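Local coordinates for hypothetical protein (Staphylococcus aureus subsp. aureus, PDB 1QYI) that is of unknown function but has a haloacid dehalogenase-like (HAD) core bearing a large helical insertion, consistent with a hydrolase, at residues E16-D20 with I52-R56; S22-Y27 with I55-F60; Q61-I65 with E130-L134; N77-L81 with V180-W184; F85-I90 with F167-L173. All blocks are in the same frame, centred on the assembly; numbering follows the deposited sequence.

Interaction 1. Residues E16-D20 with I52-R56; sequences ERCFD and IQDIR
The guanidinium group of Arg56 reaches across to Glu16 and Asp20, which lie one turn apart on helix 16-31. With CG anti to the backbone N (chi1 174°) and the chain extended as far as NE, the arginine lies across both acids at about a right angle, and the two carboxylates receive it differently. Glu16 is almost parallel to the guanidinium plane but displaced from it, with OE1 2.8 Å from Arg56 NH1. This bond is bent, and the second one from Arg56 NH2 to the same oxygen is weak. Asp20 stands nearly upright against the guanidinium, the planes 80° apart, and takes a straighter bond in the guanidinium plane: Arg56 NH1 lies 3.1 Å from Asp20 OD1 at an N-H...O angle of 165°. Phe19 covers one guanidinium face with its CB, 3.7 Å from Arg56 CZ, while its ring runs alongside the arginine.

The other oxygen of Asp20 is gripped from its own helix. Arg17 approaches side-on with NE and NH2, both bonding to Asp20 OD2, the NH2 at 2.9 Å, which should help fix the carboxylate's rotation. The CG2 methyl of Ile52 packs against the carboxylate, 3.5 Å from Asp20 OD2. The resulting network is largely buried. Asp63 adds a third acid through its salt bridge with Arg56, so the charges probably offset one another, while Arg17 NH1 is held by the carbonyl of Gln210. The network joins the first turns of helix 16-31 to helix 49-60, with Phe19 lying against helices 64-71 and 77-93.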
# COMPACT_ATOMS: atom_id res chain seq x y z
N GLU A 16 7.28 -1.49 3.05
CA GLU A 16 7.44 -1.37 4.50
C GLU A 16 6.90 -0.08 5.11
O GLU A 16 6.18 -0.12 6.11
CB GLU A 16 8.93 -1.50 4.86
CG GLU A 16 9.49 -2.90 4.69
CD GLU A 16 8.78 -3.92 5.56
OE1 GLU A 16 8.72 -3.73 6.80
OE2 GLU A 16 8.28 -4.92 5.01
N ARG A 17 7.26 1.05 4.51
CA ARG A 17 6.82 2.35 5.01
C ARG A 17 5.30 2.40 5.13
O ARG A 17 4.78 3.08 6.02
CB ARG A 17 7.30 3.46 4.06
CG ARG A 17 7.73 4.74 4.76
CD ARG A 17 9.20 4.71 5.18
NE ARG A 17 9.38 4.49 6.62
CZ ARG A 17 10.44 4.91 7.31
NH1 ARG A 17 11.42 5.57 6.71
NH2 ARG A 17 10.53 4.67 8.61
N CYS A 18 4.60 1.69 4.25
CA CYS A 18 3.14 1.67 4.31
C CYS A 18 2.73 1.10 5.66
O CYS A 18 1.91 1.70 6.37
CB CYS A 18 2.56 0.82 3.18
SG CYS A 18 2.56 1.61 1.54
N PHE A 19 3.31 -0.04 6.01
CA PHE A 19 3.00 -0.69 7.29
C PHE A 19 3.41 0.23 8.45
O PHE A 19 2.78 0.23 9.51
CB PHE A 19 3.73 -2.04 7.38
CG PHE A 19 3.57 -2.89 6.14
CD1 PHE A 19 2.31 -3.09 5.56
CD2 PHE A 19 4.67 -3.51 5.56
CE1 PHE A 19 2.16 -3.88 4.43
CE2 PHE A 19 4.53 -4.30 4.42
CZ PHE A 19 3.26 -4.49 3.85
N ASP A 20 4.47 1.01 8.24
CA ASP A 20 4.95 1.97 9.23
C ASP A 20 3.86 3.02 9.42
O ASP A 20 3.32 3.19 10.51
CB ASP A 20 6.21 2.68 8.74
CG ASP A 20 7.49 1.93 9.05
OD1 ASP A 20 7.44 0.73 9.41
OD2 ASP A 20 8.55 2.57 8.91
N ILE A 52 9.46 4.99 15.18
CA ILE A 52 8.47 4.42 14.27
C ILE A 52 8.52 2.91 14.31
O ILE A 52 7.49 2.25 14.28
CB ILE A 52 8.73 4.87 12.81
CG1 ILE A 52 8.71 6.40 12.71
CG2 ILE A 52 7.69 4.27 11.88
CD1 ILE A 52 9.20 6.93 11.37
N GLN A 53 9.72 2.37 14.38
CA GLN A 53 9.89 0.93 14.40
C GLN A 53 9.35 0.37 15.70
O GLN A 53 8.72 -0.70 15.74
CB GLN A 53 11.36 0.56 14.22
CG GLN A 53 11.63 -0.35 13.02
CD GLN A 53 10.95 0.11 11.73
OE1 GLN A 53 11.16 1.23 11.25
NE2 GLN A 53 10.11 -0.76 11.16
N ASP A 54 9.60 1.08 16.78
CA ASP A 54 9.12 0.62 18.07
C ASP A 54 7.60 0.64 18.07
O ASP A 54 6.94 -0.31 18.48
CB ASP A 54 9.64 1.52 19.18
CG ASP A 54 9.10 1.11 20.53
OD1 ASP A 54 9.45 0.00 21.00
OD2 ASP A 54 8.31 1.89 21.10
N ILE A 55 7.04 1.75 17.60
CA ILE A 55 5.60 1.93 17.55
C ILE A 55 4.96 0.78 16.77
O ILE A 55 4.04 0.11 17.26
CB ILE A 55 5.28 3.31 16.91
CG1 ILE A 55 5.76 4.40 17.88
CG2 ILE A 55 3.80 3.43 16.57
CD1 ILE A 55 5.98 5.77 17.29
N ARG A 56 5.46 0.55 15.56
CA ARG A 56 4.99 -0.52 14.68
C ARG A 56 5.05 -1.86 15.40
O ARG A 56 4.14 -2.69 15.30
CB ARG A 56 5.86 -0.58 13.44
CG ARG A 56 5.53 -1.75 12.53
CD ARG A 56 6.38 -1.75 11.28
NE ARG A 56 6.24 -3.01 10.58
CZ ARG A 56 6.62 -3.23 9.33
NH1 ARG A 56 7.19 -2.26 8.63
NH2 ARG A 56 6.44 -4.43 8.79

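Interaction 2. Residues S22-Y27 with I55-F60; sequences SALTVY and IRNRIF
Ala23 and Arg56 mark the closest backbone approach, with their CA atoms 4.9 Å apart. The helical segments run 8.7 Å apart at their axes and cross at 71°, a near approach permitted by the small alanine. Ala23 CB sits 3.5 Å from Arg56 CA, almost on the opposing backbone, and also touches the Phe60 ring at CE2, 3.7 Å away. Ser22 OG meets the edge of that same ring, while Ile59 of the neighbouring position lays CG2 over one face toward the rim.

Farther along, Ile55 is wedged between Leu24 and Tyr27. Its CG2 branch meets Tyr27 CG at 3.6 Å, the two side chains crossing at about a right angle, and its CD1 tip reaches Leu24 CD2, also at 3.6 Å. The tyrosine ring is placed there by a chi1 of -160°, which turns CG away from the backbone N. Ile59 meets the ring from the same side, farther round: Tyr27 CD1 is 3.9 Å from Ile59 CD1. At the phenol end the contact turns polar through a water, which accepts from Arg58 NH1 at 2.7 Å and is weakly bonded to Tyr27 OH, while Arg58 NH2 pairs with Glu130. A steep crossing of this kind, with a small residue at the point of closest approach, is apolar packing of two helices in a globular helical domain, here the all-helical insertion that probably serves as a C1-type cap to the HAD core.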
# COMPACT_ATOMS: atom_id res chain seq x y z
N SER A 22 0.89 2.95 8.56
CA SER A 22 -0.30 2.30 9.08
C SER A 22 -0.21 2.21 10.62
O SER A 22 -1.19 2.52 11.32
CB SER A 22 -0.44 0.90 8.47
OG SER A 22 -1.53 0.20 9.07
N ALA A 23 0.96 1.83 11.14
CA ALA A 23 1.17 1.74 12.59
C ALA A 23 1.05 3.11 13.25
O ALA A 23 0.37 3.26 14.26
CB ALA A 23 2.53 1.12 12.89
N LEU A 24 1.74 4.10 12.69
CA LEU A 24 1.70 5.46 13.22
C LEU A 24 0.29 6.01 13.24
O LEU A 24 -0.08 6.81 14.09
CB LEU A 24 2.57 6.41 12.39
CG LEU A 24 4.08 6.38 12.60
CD1 LEU A 24 4.67 7.64 11.96
CD2 LEU A 24 4.38 6.36 14.09
N THR A 25 -0.52 5.59 12.27
CA THR A 25 -1.89 6.07 12.21
C THR A 25 -2.65 5.63 13.45
O THR A 25 -3.18 6.46 14.19
CB THR A 25 -2.58 5.58 10.96
OG1 THR A 25 -1.96 6.20 9.83
CG2 THR A 25 -4.05 5.95 10.98
N VAL A 26 -2.69 4.32 13.67
CA VAL A 26 -3.37 3.76 14.83
C VAL A 26 -2.87 4.43 16.11
O VAL A 26 -3.65 4.85 16.96
CB VAL A 26 -3.11 2.24 14.90
CG1 VAL A 26 -3.95 1.61 16.00
CG2 VAL A 26 -3.43 1.61 13.56
N TYR A 27 -1.55 4.56 16.22
CA TYR A 27 -0.94 5.18 17.39
C TYR A 27 -1.35 6.66 17.57
O TYR A 27 -1.67 7.09 18.68
CB TYR A 27 0.59 5.01 17.31
CG TYR A 27 1.33 5.15 18.63
CD1 TYR A 27 1.04 4.32 19.72
CD2 TYR A 27 2.32 6.12 18.79
CE1 TYR A 27 1.73 4.46 20.94
CE2 TYR A 27 3.01 6.27 19.98
CZ TYR A 27 2.71 5.45 21.05
OH TYR A 27 3.39 5.65 22.24
N ILE A 55 7.04 1.75 17.60
CA ILE A 55 5.60 1.93 17.55
C ILE A 55 4.96 0.78 16.77
O ILE A 55 4.04 0.11 17.26
CB ILE A 55 5.28 3.31 16.91
CG1 ILE A 55 5.76 4.40 17.88
CG2 ILE A 55 3.80 3.43 16.57
CD1 ILE A 55 5.98 5.77 17.29
N ARG A 56 5.46 0.55 15.56
CA ARG A 56 4.99 -0.52 14.68
C ARG A 56 5.05 -1.86 15.40
O ARG A 56 4.14 -2.69 15.30
CB ARG A 56 5.86 -0.58 13.44
CG ARG A 56 5.53 -1.75 12.53
CD ARG A 56 6.38 -1.75 11.28
NE ARG A 56 6.24 -3.01 10.58
CZ ARG A 56 6.62 -3.23 9.33
NH1 ARG A 56 7.19 -2.26 8.63
NH2 ARG A 56 6.44 -4.43 8.79
N ASN A 57 6.16 -2.08 16.09
CA ASN A 57 6.35 -3.30 16.82
C ASN A 57 5.29 -3.47 17.89
O ASN A 57 4.71 -4.55 18.04
CB ASN A 57 7.73 -3.31 17.46
CG ASN A 57 7.95 -4.53 18.31
OD1 ASN A 57 7.77 -5.65 17.85
ND2 ASN A 57 8.33 -4.32 19.57
N ARG A 58 5.01 -2.41 18.64
CA ARG A 58 4.00 -2.48 19.69
C ARG A 58 2.59 -2.69 19.13
O ARG A 58 1.87 -3.59 19.57
CB ARG A 58 3.99 -1.20 20.53
CG ARG A 58 5.19 -0.98 21.42
CD ARG A 58 4.91 0.19 22.33
NE ARG A 58 3.78 -0.10 23.22
CZ ARG A 58 3.04 0.81 23.84
NH1 ARG A 58 3.30 2.11 23.68
NH2 ARG A 58 2.04 0.44 24.63
N ILE A 59 2.21 -1.86 18.17
CA ILE A 59 0.88 -1.93 17.57
C ILE A 59 0.60 -3.30 16.93
O ILE A 59 -0.39 -3.94 17.27
CB ILE A 59 0.68 -0.82 16.49
CG1 ILE A 59 0.90 0.56 17.11
CG2 ILE A 59 -0.73 -0.88 15.91
CD1 ILE A 59 -0.03 0.87 18.29
N PHE A 60 1.47 -3.74 16.03
CA PHE A 60 1.28 -5.02 15.35
C PHE A 60 1.87 -6.27 16.01
O PHE A 60 1.70 -7.38 15.48
CB PHE A 60 1.79 -4.93 13.90
CG PHE A 60 1.07 -3.92 13.06
CD1 PHE A 60 -0.32 -3.93 12.96
CD2 PHE A 60 1.78 -2.96 12.34
CE1 PHE A 60 -0.99 -3.01 12.17
CE2 PHE A 60 1.11 -2.02 11.54
CZ PHE A 60 -0.27 -2.05 11.45
O HOH W 1 5.57 3.20 22.72

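Interaction 3. Residues Q61-I65 with E130-L134; sequences QKDKI and EQLPL
The side-chain amide of Gln61 meets Glu130 and Gln131 together. Above one face of its plane lies the carbonyl oxygen of Glu130, with Glu130 O 3.4 Å from Gln61 CD; Glu130 CG overhangs the same face near NE2. Gln131 comes toward the oxygen end, its amide turned steeply, 79° between the planes. A bend at chi2 (-75°) carries the Gln61 amide into this position, and Gln61 NE2 is hydrogen-bonded to the carbonyl of Arg58 in the last turn of helix 49-60.

Beside this polar part runs an apolar seam. Ile65 CD1 touches Pro133 CG at 3.5 Å, crossing it at a slant, and Ile65 CG1 lies 3.9 Å from Leu134 CB. Leu134 CD1 rests more loosely on the backbone of Lys64.

Residues 61-65 make a tight turn, of type I' from Gln61 to Lys64, closed by Lys64 N to Gln61 O at 3.1 Å, in which Lys62 and Asp63 both have positive phi. Asp63 holds the N-cap position of helix 64-71 but makes no capping bond; its carboxylate instead pairs with Arg56. The arrangement is that of a type I' turn linking two consecutive helices of the helical insertion and packed against loop 130-134, distant in sequence.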
# COMPACT_ATOMS: atom_id res chain seq x y z
N GLN A 61 2.55 -6.10 17.14
CA GLN A 61 3.15 -7.22 17.87
C GLN A 61 4.10 -8.04 17.01
O GLN A 61 3.84 -9.21 16.69
CB GLN A 61 2.05 -8.12 18.43
CG GLN A 61 1.10 -7.40 19.36
CD GLN A 61 1.71 -7.13 20.72
OE1 GLN A 61 1.85 -8.04 21.55
NE2 GLN A 61 2.09 -5.88 20.96
N LYS A 62 5.22 -7.43 16.63
CA LYS A 62 6.21 -8.09 15.80
C LYS A 62 5.62 -8.43 14.44
O LYS A 62 6.06 -9.37 13.78
CB LYS A 62 6.72 -9.38 16.46
CG LYS A 62 7.81 -9.17 17.52
CD LYS A 62 9.05 -8.48 16.94
CE LYS A 62 10.13 -8.29 17.99
NZ LYS A 62 11.37 -7.65 17.45
N ASP A 63 4.62 -7.66 14.02
CA ASP A 63 3.99 -7.87 12.72
C ASP A 63 3.10 -9.10 12.65
O ASP A 63 2.62 -9.48 11.58
CB ASP A 63 5.07 -7.93 11.64
CG ASP A 63 5.55 -6.56 11.25
OD1 ASP A 63 5.36 -5.60 12.05
OD2 ASP A 63 6.14 -6.43 10.15
N LYS A 64 2.86 -9.72 13.81
CA LYS A 64 2.00 -10.89 13.87
C LYS A 64 0.59 -10.50 13.42
O LYS A 64 -0.02 -11.21 12.62
CB LYS A 64 2.01 -11.47 15.30
CG LYS A 64 3.32 -12.23 15.62
CD LYS A 64 3.29 -12.97 16.97
CE LYS A 64 3.20 -12.03 18.17
NZ LYS A 64 3.34 -12.77 19.46
N ILE A 65 0.09 -9.37 13.93
CA ILE A 65 -1.23 -8.84 13.59
C ILE A 65 -1.24 -8.46 12.11
O ILE A 65 -2.20 -8.73 11.38
CB ILE A 65 -1.56 -7.55 14.42
CG1 ILE A 65 -1.52 -7.84 15.91
CG2 ILE A 65 -2.95 -7.03 14.07
CD1 ILE A 65 -1.75 -6.62 16.78
N GLU A 130 -2.26 -4.47 23.57
CA GLU A 130 -2.02 -4.54 22.13
C GLU A 130 -2.03 -5.93 21.53
O GLU A 130 -1.54 -6.15 20.43
CB GLU A 130 -0.71 -3.81 21.77
CG GLU A 130 0.45 -3.99 22.75
CD GLU A 130 0.20 -3.34 24.11
OE1 GLU A 130 0.19 -2.09 24.19
OE2 GLU A 130 0.00 -4.09 25.09
N GLN A 131 -2.62 -6.88 22.24
CA GLN A 131 -2.70 -8.24 21.74
C GLN A 131 -4.16 -8.53 21.36
O GLN A 131 -4.45 -9.47 20.61
CB GLN A 131 -2.23 -9.21 22.83
CG GLN A 131 -1.82 -10.58 22.32
CD GLN A 131 -0.35 -10.67 21.93
OE1 GLN A 131 0.09 -10.14 20.90
NE2 GLN A 131 0.43 -11.34 22.76
N LEU A 132 -5.07 -7.71 21.86
CA LEU A 132 -6.50 -7.88 21.60
C LEU A 132 -6.87 -8.08 20.13
O LEU A 132 -7.56 -9.05 19.79
CB LEU A 132 -7.28 -6.68 22.16
CG LEU A 132 -8.80 -6.83 22.09
CD1 LEU A 132 -9.23 -8.03 22.92
CD2 LEU A 132 -9.47 -5.56 22.59
N PRO A 133 -6.41 -7.18 19.23
CA PRO A 133 -6.75 -7.35 17.81
C PRO A 133 -6.37 -8.72 17.26
O PRO A 133 -7.11 -9.32 16.48
CB PRO A 133 -6.00 -6.20 17.14
CG PRO A 133 -4.87 -5.90 18.08
CD PRO A 133 -5.50 -6.04 19.43
N LEU A 134 -5.21 -9.23 17.69
CA LEU A 134 -4.74 -10.53 17.24
C LEU A 134 -5.63 -11.63 17.81
O LEU A 134 -5.89 -12.64 17.16
CB LEU A 134 -3.30 -10.75 17.70
CG LEU A 134 -2.64 -12.05 17.24
CD1 LEU A 134 -2.50 -12.04 15.73
CD2 LEU A 134 -1.29 -12.18 17.91

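Interaction 4. Residues N77-L81 with V180-W184; sequences NWDML and VYQEW
Trp78 points its indole edge at the face of Tyr181 in an offset T-shaped (edge-to-face) pair. The five-membered ring and the phenol ring have centroids 5.1 Å apart and planes at 88°, and the leading atom, Trp78 NE1, comes within 3.5 Å of Tyr181 CD1. Leu81 presses on the same side of the tyrosine ring, one helical turn farther on: its CD2 is 3.4 Å from Tyr181 CD2. That methyl gets there because CG sits between the backbone N and the carbonyl carbon (chi1 65°), a crowded position. Toward the hydroxyl, Asn77 CB lies 4.0 Å from Tyr181 OH, so three side chains from the first turns of helix 77-93 meet one ring from the same side. Gln182 completes this first shell, its amide perpendicular to the indole at the pyrrole edge.

Behind these side chains, Tyr181 reaches across a gap that the backbones leave wide: the segment axes pass 11.3 Å apart and run at 122° to one another. Long side chains, the two aromatic ones foremost, rather than backbone proximity make this contact.

Beyond it, both helices are anchored by polar partners. Asp79 accepts from Trp174 NE1 and pairs with Lys144, while Glu183 accepts from the backbone nitrogens of Arg200 and Thr201. Helix 16-31 borders the contact through Cys18 and Phe19 at Asn77 and Ser22 at Leu81, and Trp78 continues onto Gln178 of helix 172-195, so that the three helices share this part of the interior.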
# COMPACT_ATOMS: atom_id res chain seq x y z
N ASN A 77 -3.81 -1.17 3.36
CA ASN A 77 -3.33 -0.59 4.61
C ASN A 77 -4.43 0.19 5.32
O ASN A 77 -4.52 0.15 6.54
CB ASN A 77 -2.13 0.33 4.37
CG ASN A 77 -0.92 -0.41 3.85
OD1 ASN A 77 -0.85 -0.77 2.67
ND2 ASN A 77 0.04 -0.66 4.73
N TRP A 78 -5.27 0.89 4.55
CA TRP A 78 -6.36 1.66 5.13
C TRP A 78 -7.24 0.71 5.95
O TRP A 78 -7.50 0.95 7.13
CB TRP A 78 -7.21 2.33 4.04
CG TRP A 78 -6.47 3.36 3.21
CD1 TRP A 78 -5.40 4.13 3.60
CD2 TRP A 78 -6.78 3.78 1.87
NE1 TRP A 78 -5.04 4.99 2.60
CE2 TRP A 78 -5.87 4.80 1.52
CE3 TRP A 78 -7.75 3.39 0.92
CZ2 TRP A 78 -5.89 5.46 0.27
CZ3 TRP A 78 -7.77 4.04 -0.32
CH2 TRP A 78 -6.85 5.06 -0.63
N ASP A 79 -7.67 -0.39 5.33
CA ASP A 79 -8.51 -1.35 6.03
C ASP A 79 -7.82 -1.93 7.26
O ASP A 79 -8.43 -2.02 8.33
CB ASP A 79 -8.93 -2.48 5.09
CG ASP A 79 -9.83 -2.01 3.95
OD1 ASP A 79 -10.85 -1.34 4.22
OD2 ASP A 79 -9.50 -2.30 2.78
N MSE A 80 -6.56 -2.32 7.11
CA MSE A 80 -5.81 -2.90 8.22
C MSE A 80 -5.72 -1.99 9.46
O MSE A 80 -6.05 -2.41 10.57
CB MSE A 80 -4.39 -3.27 7.78
CG MSE A 80 -4.35 -4.30 6.67
SE MSE A 80 -2.56 -4.96 6.38
CE MSE A 80 -1.60 -3.26 6.41
N LEU A 81 -5.26 -0.76 9.26
CA LEU A 81 -5.14 0.17 10.37
C LEU A 81 -6.51 0.47 10.97
O LEU A 81 -6.63 0.70 12.17
CB LEU A 81 -4.47 1.46 9.89
CG LEU A 81 -5.20 2.34 8.87
CD1 LEU A 81 -6.22 3.22 9.58
CD2 LEU A 81 -4.18 3.22 8.14
N VAL A 180 -5.96 10.41 8.11
CA VAL A 180 -4.80 10.54 8.98
C VAL A 180 -3.62 9.84 8.36
O VAL A 180 -2.48 10.31 8.45
CB VAL A 180 -5.06 9.92 10.37
CG1 VAL A 180 -3.86 10.15 11.26
CG2 VAL A 180 -6.31 10.50 10.99
N TYR A 181 -3.88 8.70 7.73
CA TYR A 181 -2.80 7.94 7.10
C TYR A 181 -2.23 8.68 5.87
O TYR A 181 -1.01 8.76 5.68
CB TYR A 181 -3.33 6.56 6.69
CG TYR A 181 -2.37 5.75 5.85
CD1 TYR A 181 -2.22 6.01 4.48
CD2 TYR A 181 -1.62 4.71 6.41
CE1 TYR A 181 -1.37 5.25 3.70
CE2 TYR A 181 -0.76 3.95 5.63
CZ TYR A 181 -0.65 4.23 4.27
OH TYR A 181 0.19 3.48 3.49
N GLN A 182 -3.14 9.22 5.07
CA GLN A 182 -2.76 9.93 3.86
C GLN A 182 -1.91 11.16 4.16
O GLN A 182 -0.95 11.46 3.43
CB GLN A 182 -4.01 10.31 3.05
CG GLN A 182 -4.72 9.10 2.43
CD GLN A 182 -3.88 8.42 1.35
OE1 GLN A 182 -3.88 8.86 0.20
NE2 GLN A 182 -3.16 7.36 1.71
N GLU A 183 -2.23 11.88 5.24
CA GLU A 183 -1.43 13.05 5.58
C GLU A 183 -0.07 12.58 6.06
O GLU A 183 0.96 13.17 5.74
CB GLU A 183 -2.12 13.90 6.65
CG GLU A 183 -2.07 15.36 6.30
CD GLU A 183 -2.61 16.27 7.39
OE1 GLU A 183 -3.78 16.09 7.79
OE2 GLU A 183 -1.86 17.17 7.82
N TRP A 184 -0.08 11.50 6.84
CA TRP A 184 1.15 10.91 7.34
C TRP A 184 2.05 10.56 6.15
O TRP A 184 3.22 10.90 6.12
CB TRP A 184 0.81 9.63 8.11
CG TRP A 184 0.78 9.78 9.62
CD1 TRP A 184 -0.11 9.22 10.48
CD2 TRP A 184 1.76 10.45 10.42
NE1 TRP A 184 0.26 9.49 11.78
CE2 TRP A 184 1.40 10.24 11.77
CE3 TRP A 184 2.91 11.20 10.13
CZ2 TRP A 184 2.15 10.75 12.83
CZ3 TRP A 184 3.65 11.71 11.18
CH2 TRP A 184 3.26 11.48 12.52

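Interaction 5. Residues F85-I90 with F167-L173; sequences FSIHLI and FSLKGAL
Phe167 inserts its ring against Ser86, Leu89 and Ile90 of helix 77-93, just ahead of a type II turn (Ser168 to Gly171) that leads into helix 172-195. The contact, made by residues flanking the turn, belongs to the helical insertion, which probably acts as a cap on the HAD core.

The tight part surrounds the phenylalanine. Ile90 lies over one face, offset toward the rim, in a CH-pi contact: CD1 is 4.2 Å from the centroid of the Phe167 ring and 19° off its normal. Ile90 CG1 comes closer still, 3.5 Å from Phe167 CZ. Leu89 comes in at the edge instead, CD2 lying 3.7 Å from Phe167 CE1, while Ser86 OG approaches at a slant, 3.6 Å from Phe167 CD1. Phe167 CG sits beside its backbone N (chi1 -61°), which brings the ring against these three residues, and helix 144-158 backs it through Ala155.

Leu173 makes the looser part. Leu173 CD2 meets Phe85 CE2 at 4.0 Å, the side chains crossing at a slant, and Leu173 CD1 is 4.2 Å from Leu89 CD2. Phe85 also packs on helix 16-31, touching Val26, Leu29 and Leu30. The chain between Phe167 and Leu173 loops away from helix 77-93, and Lys170 at the outside of the turn is exposed, whereas the residues that touch are all buried. Between the two parts lies a serine hydroxyl already bonded to the carbonyl of Phe82: Ser86 OG, 4.0 Å from Leu173 CD1.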
# COMPACT_ATOMS: atom_id res chain seq x y z
N PHE A 85 -7.45 -0.38 14.87
CA PHE A 85 -7.82 0.73 15.73
C PHE A 85 -9.22 0.56 16.32
O PHE A 85 -9.51 1.09 17.40
CB PHE A 85 -7.74 2.04 14.96
CG PHE A 85 -8.26 3.20 15.74
CD1 PHE A 85 -7.51 3.76 16.77
CD2 PHE A 85 -9.54 3.71 15.47
CE1 PHE A 85 -8.03 4.81 17.52
CE2 PHE A 85 -10.07 4.76 16.22
CZ PHE A 85 -9.31 5.31 17.26
N SER A 86 -10.09 -0.16 15.61
CA SER A 86 -11.45 -0.38 16.09
C SER A 86 -11.46 -1.33 17.30
O SER A 86 -12.22 -1.14 18.25
CB SER A 86 -12.33 -0.96 14.98
OG SER A 86 -12.60 0.01 13.98
N ILE A 87 -10.60 -2.34 17.24
CA ILE A 87 -10.49 -3.33 18.31
C ILE A 87 -10.11 -2.66 19.62
O ILE A 87 -10.60 -3.03 20.69
CB ILE A 87 -9.43 -4.40 17.93
CG1 ILE A 87 -9.87 -5.11 16.65
CG2 ILE A 87 -9.28 -5.42 19.06
CD1 ILE A 87 -11.27 -5.69 16.75
N HIS A 88 -9.24 -1.66 19.54
CA HIS A 88 -8.83 -0.94 20.72
C HIS A 88 -9.90 0.06 21.13
O HIS A 88 -10.08 0.34 22.31
CB HIS A 88 -7.51 -0.21 20.49
CG HIS A 88 -6.34 -1.12 20.35
ND1 HIS A 88 -6.16 -2.22 21.16
CD2 HIS A 88 -5.29 -1.10 19.50
CE1 HIS A 88 -5.05 -2.84 20.82
NE2 HIS A 88 -4.50 -2.18 19.81
N LEU A 89 -10.61 0.61 20.14
CA LEU A 89 -11.65 1.57 20.44
C LEU A 89 -12.75 0.85 21.19
O LEU A 89 -13.18 1.29 22.26
CB LEU A 89 -12.20 2.19 19.16
CG LEU A 89 -13.35 3.19 19.37
CD1 LEU A 89 -12.90 4.29 20.29
CD2 LEU A 89 -13.81 3.73 18.04
N ILE A 90 -13.21 -0.26 20.63
CA ILE A 90 -14.26 -1.07 21.25
C ILE A 90 -13.83 -1.47 22.67
O ILE A 90 -14.64 -1.53 23.59
CB ILE A 90 -14.56 -2.34 20.37
CG1 ILE A 90 -15.25 -1.93 19.08
CG2 ILE A 90 -15.46 -3.32 21.12
CD1 ILE A 90 -15.13 -2.96 17.97
N PHE A 167 -18.63 1.51 12.60
CA PHE A 167 -17.46 0.71 12.23
C PHE A 167 -17.55 0.17 10.80
O PHE A 167 -16.73 -0.65 10.38
CB PHE A 167 -17.31 -0.48 13.19
CG PHE A 167 -17.09 -0.08 14.62
CD1 PHE A 167 -15.99 0.70 14.98
CD2 PHE A 167 -17.99 -0.47 15.61
CE1 PHE A 167 -15.79 1.09 16.29
CE2 PHE A 167 -17.80 -0.08 16.93
CZ PHE A 167 -16.70 0.70 17.28
N SER A 168 -18.56 0.62 10.06
CA SER A 168 -18.76 0.19 8.69
C SER A 168 -17.61 0.61 7.78
O SER A 168 -16.95 1.62 8.02
CB SER A 168 -20.06 0.76 8.13
OG SER A 168 -19.97 2.18 7.97
N LEU A 169 -17.40 -0.17 6.73
CA LEU A 169 -16.36 0.11 5.76
C LEU A 169 -16.66 1.46 5.10
O LEU A 169 -17.82 1.80 4.87
CB LEU A 169 -16.35 -1.00 4.72
CG LEU A 169 -15.46 -0.77 3.51
CD1 LEU A 169 -14.04 -0.47 3.98
CD2 LEU A 169 -15.49 -1.98 2.60
N LYS A 170 -15.61 2.22 4.79
CA LYS A 170 -15.79 3.53 4.16
C LYS A 170 -16.71 4.43 5.01
O LYS A 170 -17.28 5.40 4.51
CB LYS A 170 -16.37 3.36 2.75
CG LYS A 170 -15.38 2.86 1.70
CD LYS A 170 -14.55 4.01 1.16
CE LYS A 170 -13.58 3.55 0.06
NZ LYS A 170 -14.27 2.79 -1.02
N GLY A 171 -16.83 4.10 6.29
CA GLY A 171 -17.67 4.89 7.18
C GLY A 171 -17.01 6.19 7.61
O GLY A 171 -15.91 6.50 7.17
N ALA A 172 -17.68 6.95 8.47
CA ALA A 172 -17.12 8.20 8.93
C ALA A 172 -15.80 7.94 9.67
O ALA A 172 -14.82 8.67 9.47
CB ALA A 172 -18.10 8.93 9.85
N LEU A 173 -15.77 6.92 10.52
CA LEU A 173 -14.55 6.59 11.25
C LEU A 173 -13.48 6.10 10.27
O LEU A 173 -12.31 6.43 10.42
CB LEU A 173 -14.82 5.48 12.28
CG LEU A 173 -13.94 5.34 13.55
CD1 LEU A 173 -13.80 3.86 13.84
CD2 LEU A 173 -12.57 5.98 13.38

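How the interactions relate
All five contacts lie in the helical insertion between the first two strands of the HAD core, and none includes a bound ligand. Interactions 1 and 2 are successive parts of one helix pair, their centres 6 Å apart, and share Ile55 and Arg56. That arginine also connects them to interaction 3 through its salt bridge with Asp63. Interactions 4 and 5 likewise use one pair, helices 77-93 and 172-195, with centres 12 Å apart. Helix 16-31 joins the two groups: Ser22 OG lies 3.3 Å from Leu81 CB, and Val26 CG1 is 3.9 Å from Phe85 CB. Interaction 3 reaches interaction 5 where Pro133 CD is 3.5 Å from His88 CE1.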